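Local coordinates for protein lactate dehydrogenase, adjacent gene encodes predicted malate dehydrogenase (Cryptosporidium parvum, PDB 4ND2) that probably catalyses the NAD-dependent interconversion of (S)-lactate and pyruvate, and is held here with pyruvate and a cofactor analogue, at residues P183-S187 against L289-E295; A159-G163 against F198-I204. All coordinates share one frame; numbering follows the deposited sequence.

Contact 1: residues P183-S187 against L289-E295; sequences PATSS and LDLTPLE. Unlike the reference sequence in segment 183-187: Ala184 (reference Val).
A capping box, made by Thr292 and Glu295 at the start of the C-terminal helix 293-314, supplies the carboxylate that receives the turn 183-187 through Ser186. Ser186 grips both oxygens of Glu295: its backbone N donates to OE2 (3.0 Å, N-H...O angle 158°), and its hydroxyl OG donates to OE1 at 2.6 Å. Each bond uses the syn lone pair, facing its partner oxygen. OG can join the backbone N in this grip because it sits between N and the carbonyl carbon (chi1 71°), which turns the hydroxyl to the same carboxylate.

OE1 has a second donor, Thr292 N at 3.1 Å, which comes from the anti side and 32° out of the carboxylate plane. In the reciprocal bond, Thr292 OG1 accepts from Glu295 N (3.1 Å), closing the box. Three donors on one carboxylate fix its rotation and should favour the ionised form; the nearby helix N-terminus probably helps. Glutamate suits the place because its outstretched side chain reaches from the first helical turn to the loop, while a serine offers both donors from one compact residue. Beside the polar grip, Leu291 and Leu289 lean on strand 169-174, and Leu289 also packs on Gly191 of the second subunit. At the loop's buried end, Ala184 CB meets Leu291 CD2 at 4.3 Å.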
loop_
_atom_site.group_PDB
_atom_site.type_symbol
_atom_site.label_atom_id
_atom_site.label_comp_id
_atom_site.label_asym_id
_atom_site.label_seq_id
_atom_site.Cartn_x
_atom_site.Cartn_y
_atom_site.Cartn_z
ATOM N N PRO A 183 28.485 9.922 -10.494
ATOM C CA PRO A 183 28.092 9.334 -9.216
ATOM C C PRO A 183 29.005 9.859 -8.110
ATOM O O PRO A 183 30.192 9.535 -8.084
ATOM C CB PRO A 183 28.278 7.825 -9.439
ATOM C CG PRO A 183 28.346 7.648 -10.918
ATOM C CD PRO A 183 28.984 8.899 -11.428
ATOM N N ALA A 184 28.452 10.684 -7.227
ATOM C CA ALA A 184 29.242 11.395 -6.222
ATOM C C ALA A 184 29.566 10.496 -5.032
ATOM O O ALA A 184 28.821 10.451 -4.055
ATOM C CB ALA A 184 28.503 12.644 -5.765
ATOM N N THR A 185 30.691 9.792 -5.111
ATOM C CA THR A 185 31.084 8.858 -4.055
ATOM C C THR A 185 31.316 9.542 -2.705
ATOM O O THR A 185 31.144 8.913 -1.666
ATOM C CB THR A 185 32.362 8.073 -4.417
ATOM O OG1 THR A 185 33.425 8.988 -4.697
ATOM C CG2 THR A 185 32.129 7.171 -5.622
ATOM N N SER A 186 31.694 10.820 -2.720
ATOM C CA SER A 186 32.053 11.531 -1.488
ATOM C C SER A 186 30.889 11.680 -0.504
ATOM O O SER A 186 31.105 11.705 0.709
ATOM C CB SER A 186 32.635 12.912 -1.807
ATOM O OG SER A 186 31.636 13.793 -2.293
ATOM N N SER A 187 29.668 11.779 -1.025
ATOM C CA SER A 187 28.478 11.965 -0.194
ATOM C C SER A 187 27.621 10.699 -0.071
ATOM O O SER A 187 26.459 10.771 0.323
ATOM C CB SER A 187 27.633 13.108 -0.752
ATOM O OG SER A 187 27.237 12.833 -2.083
ATOM N N LEU A 289 25.365 19.876 -3.144
ATOM C CA LEU A 289 26.198 18.818 -2.570
ATOM C C LEU A 289 27.617 19.316 -2.306
ATOM O O LEU A 289 28.092 20.237 -2.967
ATOM C CB LEU A 289 26.263 17.609 -3.510
ATOM C CG LEU A 289 24.975 16.810 -3.719
ATOM C CD1 LEU A 289 25.148 15.820 -4.860
ATOM C CD2 LEU A 289 24.574 16.090 -2.441
ATOM N N ASP A 290 28.283 18.694 -1.338
ATOM C CA ASP A 290 29.674 19.009 -1.026
ATOM C C ASP A 290 30.578 18.166 -1.918
ATOM O O ASP A 290 30.897 17.024 -1.592
ATOM C CB ASP A 290 29.960 18.734 0.455
ATOM C CG ASP A 290 31.324 19.249 0.901
ATOM O OD1 ASP A 290 31.815 20.249 0.332
ATOM O OD2 ASP A 290 31.899 18.650 1.836
ATOM N N LEU A 291 30.973 18.733 -3.053
ATOM C CA LEU A 291 31.782 18.016 -4.033
ATOM C C LEU A 291 33.269 18.226 -3.788
ATOM O O LEU A 291 33.703 19.329 -3.459
ATOM C CB LEU A 291 31.438 18.480 -5.450
ATOM C CG LEU A 291 29.991 18.276 -5.906
ATOM C CD1 LEU A 291 29.795 18.847 -7.302
ATOM C CD2 LEU A 291 29.613 16.802 -5.863
ATOM N N THR A 292 34.046 17.161 -3.969
ATOM C CA THR A 292 35.501 17.246 -3.922
ATOM C C THR A 292 36.001 17.965 -5.177
ATOM O O THR A 292 35.257 18.087 -6.155
ATOM C CB THR A 292 36.148 15.850 -3.872
ATOM O OG1 THR A 292 35.799 15.118 -5.054
ATOM C CG2 THR A 292 35.689 15.077 -2.641
ATOM N N PRO A 293 37.260 18.444 -5.160
ATOM C CA PRO A 293 37.823 19.044 -6.371
ATOM C C PRO A 293 37.732 18.125 -7.594
ATOM O O PRO A 293 37.397 18.588 -8.684
ATOM C CB PRO A 293 39.283 19.306 -5.984
ATOM C CG PRO A 293 39.242 19.507 -4.512
ATOM C CD PRO A 293 38.167 18.584 -4.004
ATOM N N LEU A 294 38.016 16.838 -7.405
ATOM C CA LEU A 294 37.886 15.853 -8.481
ATOM C C LEU A 294 36.453 15.789 -9.016
ATOM O O LEU A 294 36.240 15.805 -10.226
ATOM C CB LEU A 294 38.332 14.465 -8.003
ATOM C CG LEU A 294 38.197 13.308 -9.002
ATOM C CD1 LEU A 294 38.886 13.632 -10.321
ATOM C CD2 LEU A 294 38.751 12.020 -8.409
ATOM N N GLU A 295 35.481 15.726 -8.108
ATOM C CA GLU A 295 34.067 15.669 -8.492
ATOM C C GLU A 295 33.609 16.946 -9.199
ATOM O O GLU A 295 32.820 16.887 -10.141
ATOM C CB GLU A 295 33.187 15.367 -7.270
ATOM C CG GLU A 295 33.326 13.928 -6.785
ATOM C CD GLU A 295 32.708 13.669 -5.419
ATOM O OE1 GLU A 295 32.443 14.632 -4.669
ATOM O OE2 GLU A 295 32.501 12.483 -5.090
#

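Contact 2: residues A159-G163 against F198-I204; sequences AQHFG and FIKQGLI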
loop_
_atom_site.group_PDB
_atom_site.type_symbol
_atom_site.label_atom_id
_atom_site.label_comp_id
_atom_site.label_asym_id
_atom_site.label_seq_id
_atom_site.Cartn_x
_atom_site.Cartn_y
_atom_site.Cartn_z
ATOM N N ALA A 159 24.312 -1.115 -2.275
ATOM C CA ALA A 159 23.536 -1.978 -1.381
ATOM C C ALA A 159 23.842 -3.455 -1.598
ATOM O O ALA A 159 23.926 -4.225 -0.638
ATOM C CB ALA A 159 22.047 -1.721 -1.565
ATOM N N GLN A 160 24.012 -3.843 -2.860
ATOM C CA GLN A 160 24.320 -5.232 -3.203
ATOM C C GLN A 160 25.712 -5.650 -2.723
ATOM O O GLN A 160 25.920 -6.811 -2.370
ATOM C CB GLN A 160 24.166 -5.471 -4.711
ATOM C CG GLN A 160 22.707 -5.577 -5.140
ATOM C CD GLN A 160 22.511 -5.664 -6.645
ATOM O OE1 GLN A 160 23.271 -5.086 -7.424
ATOM N NE2 GLN A 160 21.470 -6.374 -7.060
ATOM N N HIS A 161 26.659 -4.713 -2.705
ATOM C CA HIS A 161 27.983 -4.998 -2.154
ATOM C C HIS A 161 27.894 -5.305 -0.658
ATOM O O HIS A 161 28.371 -6.342 -0.208
ATOM C CB HIS A 161 28.960 -3.841 -2.388
ATOM C CG HIS A 161 30.265 -4.017 -1.676
ATOM N ND1 HIS A 161 31.282 -4.803 -2.172
ATOM C CD2 HIS A 161 30.701 -3.545 -0.483
ATOM C CE1 HIS A 161 32.294 -4.797 -1.322
ATOM N NE2 HIS A 161 31.967 -4.041 -0.290
ATOM N N PHE A 162 27.271 -4.404 0.099
ATOM C CA PHE A 162 27.182 -4.539 1.558
ATOM C C PHE A 162 26.109 -5.522 2.036
ATOM O O PHE A 162 26.093 -5.894 3.208
ATOM C CB PHE A 162 26.947 -3.172 2.208
ATOM C CG PHE A 162 28.122 -2.243 2.102
ATOM C CD1 PHE A 162 29.261 -2.456 2.867
ATOM C CD2 PHE A 162 28.092 -1.153 1.241
ATOM C CE1 PHE A 162 30.347 -1.601 2.773
ATOM C CE2 PHE A 162 29.173 -0.294 1.145
ATOM C CZ PHE A 162 30.304 -0.518 1.913
ATOM N N GLY A 163 25.215 -5.935 1.137
ATOM C CA GLY A 163 24.127 -6.848 1.490
ATOM C C GLY A 163 23.099 -6.212 2.409
ATOM O O GLY A 163 22.649 -6.837 3.367
ATOM N N PHE A 198 34.032 2.568 5.731
ATOM C CA PHE A 198 34.000 1.186 5.257
ATOM C C PHE A 198 35.347 0.753 4.667
ATOM O O PHE A 198 35.726 -0.413 4.778
ATOM C CB PHE A 198 32.881 0.985 4.225
ATOM C CG PHE A 198 31.496 1.004 4.819
ATOM C CD1 PHE A 198 30.606 2.024 4.513
ATOM C CD2 PHE A 198 31.083 -0.003 5.683
ATOM C CE1 PHE A 198 29.330 2.039 5.053
ATOM C CE2 PHE A 198 29.808 0.009 6.230
ATOM C CZ PHE A 198 28.931 1.032 5.914
ATOM N N ILE A 199 36.057 1.688 4.038
ATOM C CA ILE A 199 37.408 1.419 3.528
ATOM C C ILE A 199 38.366 1.114 4.684
ATOM O O ILE A 199 39.093 0.125 4.639
ATOM C CB ILE A 199 37.948 2.585 2.667
ATOM C CG1 ILE A 199 37.159 2.678 1.357
ATOM C CG2 ILE A 199 39.433 2.397 2.361
ATOM C CD1 ILE A 199 37.322 3.993 0.624
ATOM N N LYS A 200 38.347 1.951 5.717
ATOM C CA LYS A 200 39.183 1.741 6.910
ATOM C C LYS A 200 38.867 0.425 7.623
ATOM O O LYS A 200 39.762 -0.216 8.166
ATOM C CB LYS A 200 39.018 2.898 7.898
ATOM C CG LYS A 200 39.564 4.223 7.399
ATOM C CD LYS A 200 39.077 5.382 8.253
ATOM C CE LYS A 200 39.403 6.718 7.608
ATOM N NZ LYS A 200 38.746 7.848 8.320
ATOM N N GLN A 201 37.595 0.030 7.619
ATOM C CA GLN A 201 37.165 -1.210 8.271
ATOM C C GLN A 201 37.432 -2.450 7.418
ATOM O O GLN A 201 37.271 -3.577 7.892
ATOM C CB GLN A 201 35.674 -1.133 8.618
ATOM C CG GLN A 201 35.317 -0.023 9.599
ATOM C CD GLN A 201 33.832 0.300 9.600
ATOM O OE1 GLN A 201 32.999 -0.568 9.343
ATOM N NE2 GLN A 201 33.493 1.554 9.889
ATOM N N GLY A 202 37.828 -2.249 6.164
ATOM C CA GLY A 202 38.154 -3.355 5.270
ATOM C C GLY A 202 36.947 -4.026 4.636
ATOM O O GLY A 202 37.052 -5.151 4.146
ATOM N N LEU A 203 35.808 -3.337 4.632
ATOM C CA LEU A 203 34.556 -3.901 4.110
ATOM C C LEU A 203 34.279 -3.507 2.655
ATOM O O LEU A 203 33.413 -4.098 2.008
ATOM C CB LEU A 203 33.380 -3.490 5.006
ATOM C CG LEU A 203 33.463 -3.974 6.461
ATOM C CD1 LEU A 203 32.262 -3.489 7.257
ATOM C CD2 LEU A 203 33.573 -5.489 6.534
ATOM N N ILE A 204 35.004 -2.510 2.150
ATOM C CA ILE A 204 34.983 -2.176 0.724
ATOM C C ILE A 204 36.316 -1.546 0.318
ATOM O O ILE A 204 36.950 -0.870 1.123
ATOM C CB ILE A 204 33.813 -1.222 0.376
ATOM C CG1 ILE A 204 33.546 -1.218 -1.133
ATOM C CG2 ILE A 204 34.079 0.193 0.878
ATOM C CD1 ILE A 204 32.260 -0.518 -1.523
#
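The imidazole of His161 carries Ile204 CD1 over one face and, at its edge, Leu203 O; the ring of Phe162 has His161 CD2 above its centre, and the ring of Phe198 has Phe162 CE1 on one face, shifted toward the rim. These groups join the C-terminal end of helix 147-162 to the Schellman motif that closes helix 195-200, where Gly202, with positive phi, turns the chain back, after which the carbonyl of Leu203 and the side chain of Ile204 meet helix 147-162.

The polar link is His161 NE2 to Leu203 O, 2.7 Å long with an N-H...O angle of 161°. It lies close to the plane of the imidazole and reaches a lone pair of the oxygen in the carbonyl plane. Histidine suits this place: its chi1 of 172° sets CG anti to the backbone N and sends the ring out to the loop, where the edge nitrogen donates while a flat face remains for Ile204. There CD1 makes a CH-pi contact, 3.9 Å from the ring centroid, and CG1 comes within 3.3 Å of NE2.

Phe162 carries the apolar part of the contact. Its ring meets that of Phe198 obliquely, the planes 42° apart and the centroids separated by 4.2 Å. Phe162 also approaches Leu203 CB through CE1. Both phenylalanines rest on Val190 of strand 189-190, and Ile204 continues to Ile209 of helix 206-227, so the branched and aromatic side chains knit two helix ends to a strand and to the following helix. The same Phe162 CZ that lies near Phe198 CG is also 3.9 Å from Ile204 CB.

How the contacts relate
Both contacts belong to the alpha/beta C-terminal domain, away from the annotated sites, and both are only partly buried. The centre of contact 1 is about 21 Å from the centre of the chain, that of contact 2 about 29 Å. They do not touch, yet helix 206-227 packs on both, and helix 147-162, which supplies one side of contact 2, reaches Pro183 and Thr185 of contact 1 through Phe154. Each uses helix ends differently: contact 1 exploits a helix start, with a carboxylate, probably ionised, collecting hydrogen bonds, whereas contact 2 joins two C-terminal ends mainly through aromatic and aliphatic packing, with one hydrogen bond from an imidazole to a backbone carbonyl. Each also touches the second subunit.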